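Local coordinates for scallop myosin (Argopecten irradians, PDB 1WDC), which serves as the regulatory light chain of a molluscan muscle myosin, binding calcium and making the motor's Mg-ATPase activity calcium-dependent, at residues B[95-99]-B[100-104]. Residues are numbered along the deposited sequence; the frame is centred on the assembly and turned at random.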
loop_
_atom_site.group_PDB
_atom_site.type_symbol
_atom_site.label_atom_id
_atom_site.label_comp_id
_atom_site.label_asym_id
_atom_site.label_seq_id
_atom_site.Cartn_x
_atom_site.Cartn_y
_atom_site.Cartn_z
ATOM N N MET B 95 5.135 2.036 7.643
ATOM C CA MET B 95 5.517 1.111 6.571
ATOM C C MET B 95 6.080 1.825 5.342
ATOM O O MET B 95 6.516 1.189 4.383
ATOM C CB MET B 95 4.316 0.296 6.131
ATOM C CG MET B 95 3.666 -0.426 7.249
ATOM S SD MET B 95 2.547 -1.519 6.501
ATOM C CE MET B 95 1.876 -2.411 7.931
ATOM N N PHE B 96 5.805 3.115 5.243
ATOM C CA PHE B 96 6.180 3.840 4.044
ATOM C C PHE B 96 7.314 4.795 4.370
ATOM O O PHE B 96 7.655 5.626 3.567
ATOM C CB PHE B 96 4.967 4.599 3.507
ATOM C CG PHE B 96 3.829 3.708 3.106
ATOM C CD1 PHE B 96 2.874 3.315 4.039
ATOM C CD2 PHE B 96 3.726 3.230 1.808
ATOM C CE1 PHE B 96 1.825 2.430 3.690
ATOM C CE2 PHE B 96 2.677 2.350 1.443
ATOM C CZ PHE B 96 1.724 1.945 2.409
ATOM N N ASP B 97 7.838 4.677 5.579
ATOM C CA ASP B 97 8.900 5.523 6.109
ATOM C C ASP B 97 10.070 4.636 6.632
ATOM O O ASP B 97 10.285 4.520 7.829
ATOM C CB ASP B 97 8.316 6.377 7.257
ATOM C CG ASP B 97 9.338 7.272 7.925
ATOM O OD1 ASP B 97 10.161 7.876 7.207
ATOM O OD2 ASP B 97 9.295 7.404 9.167
ATOM N N GLU B 98 10.846 4.040 5.741
ATOM C CA GLU B 98 11.802 3.008 6.137
ATOM C C GLU B 98 12.975 3.485 7.001
ATOM O O GLU B 98 13.451 2.769 7.861
ATOM C CB GLU B 98 12.320 2.303 4.885
ATOM C CG GLU B 98 11.982 3.011 3.547
ATOM C CD GLU B 98 10.482 2.941 3.123
ATOM O OE1 GLU B 98 9.837 1.861 3.265
ATOM O OE2 GLU B 98 9.990 3.954 2.558
ATOM N N GLN B 99 13.343 4.746 6.863
ATOM C CA GLN B 99 14.426 5.329 7.651
ATOM C C GLN B 99 13.926 5.820 8.988
ATOM O O GLN B 99 14.664 6.415 9.751
ATOM C CB GLN B 99 15.058 6.512 6.908
ATOM C CG GLN B 99 15.640 6.185 5.537
ATOM C CD GLN B 99 17.153 6.035 5.557
ATOM O OE1 GLN B 99 17.839 6.610 6.410
ATOM N NE2 GLN B 99 17.681 5.246 4.631
ATOM N N GLU B 100 12.654 5.601 9.259
ATOM C CA GLU B 100 12.039 6.117 10.455
ATOM C C GLU B 100 12.302 7.587 10.689
ATOM O O GLU B 100 12.419 8.014 11.833
ATOM C CB GLU B 100 12.473 5.283 11.637
ATOM C CG GLU B 100 12.006 3.870 11.443
ATOM C CD GLU B 100 12.749 2.838 12.266
ATOM O OE1 GLU B 100 12.902 3.040 13.505
ATOM O OE2 GLU B 100 13.086 1.777 11.663
ATOM N N THR B 101 12.113 8.381 9.639
ATOM C CA THR B 101 12.229 9.834 9.715
ATOM C C THR B 101 10.981 10.471 10.367
ATOM O O THR B 101 11.027 11.630 10.822
ATOM C CB THR B 101 12.394 10.433 8.317
ATOM O OG1 THR B 101 11.170 10.289 7.605
ATOM C CG2 THR B 101 13.439 9.688 7.523
ATOM N N LYS B 102 9.903 9.686 10.492
ATOM C CA LYS B 102 8.616 10.130 11.036
ATOM C C LYS B 102 7.953 11.244 10.227
ATOM O O LYS B 102 7.178 12.036 10.768
ATOM C CB LYS B 102 8.756 10.544 12.502
ATOM C CG LYS B 102 9.442 9.518 13.444
ATOM C CD LYS B 102 9.151 8.067 13.078
ATOM C CE LYS B 102 8.874 7.226 14.308
ATOM N NZ LYS B 102 7.454 7.421 14.811
ATOM N N LYS B 103 8.270 11.303 8.933
ATOM C CA LYS B 103 7.564 12.170 7.984
ATOM C C LYS B 103 7.472 11.389 6.719
ATOM O O LYS B 103 8.120 10.352 6.591
ATOM C CB LYS B 103 8.338 13.438 7.662
ATOM C CG LYS B 103 8.830 14.152 8.852
ATOM C CD LYS B 103 8.020 15.391 9.114
ATOM C CE LYS B 103 8.553 16.030 10.359
ATOM N NZ LYS B 103 8.836 14.978 11.390
ATOM N N LEU B 104 6.586 11.844 5.838
ATOM C CA LEU B 104 6.498 11.373 4.460
ATOM C C LEU B 104 6.525 12.609 3.573
ATOM O O LEU B 104 6.054 13.658 3.964
ATOM C CB LEU B 104 5.190 10.606 4.240
ATOM C CG LEU B 104 5.083 9.183 4.810
ATOM C CD1 LEU B 104 3.752 8.565 4.460
ATOM C CD2 LEU B 104 6.191 8.318 4.244
#
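Leu104 CD2 lies against the carbonyl of Phe96, 3.1 Å from Phe96 O, and also touches Phe96 CB, while the phenyl ring leads away from Leu104. Asp97 carries most of the contact. With CG anti to the backbone N (chi1 178°), its carboxylate reaches into the curve of the following loop and uses both oxygens. OD1 accepts the hydroxyl of Thr101 (Thr101 OG1 to Asp97 OD1, 2.6 Å) on its syn side, 25° out of the carboxylate plane, plus a weak bond from Thr101 N. OD2 takes a backbone N-H (Lys102 N to Asp97 OD2, 2.7 Å), also syn and tilted. Thr101 OG1 in turn weakly accepts the N-H of Lys103, which extends the network down the loop. A type I turn from Asp97 to Glu100 is closed by Glu100 N to Asp97 O, 3.0 Å. Within the turn, Gln99 CB packs against Thr101 CG2 at 3.6 Å. This is the loop of the second EF-hand, with Asp97 in the place of the first-position aspartate; the magnesium ion of this chain sits in the other loop, at Asp28, Asp30, Asp32, Phe34 and Asp39. The loop joins helix 86-94 to strand 104-105, whose Leu104 makes backbone hydrogen bonds with Phe139 of the antiparallel strand 138-139. Tyr141 of helix 141-149 hydrogen-bonds Asp97 OD2, and Phe96 packs on Tyr108 and Leu112 of helix 106-115.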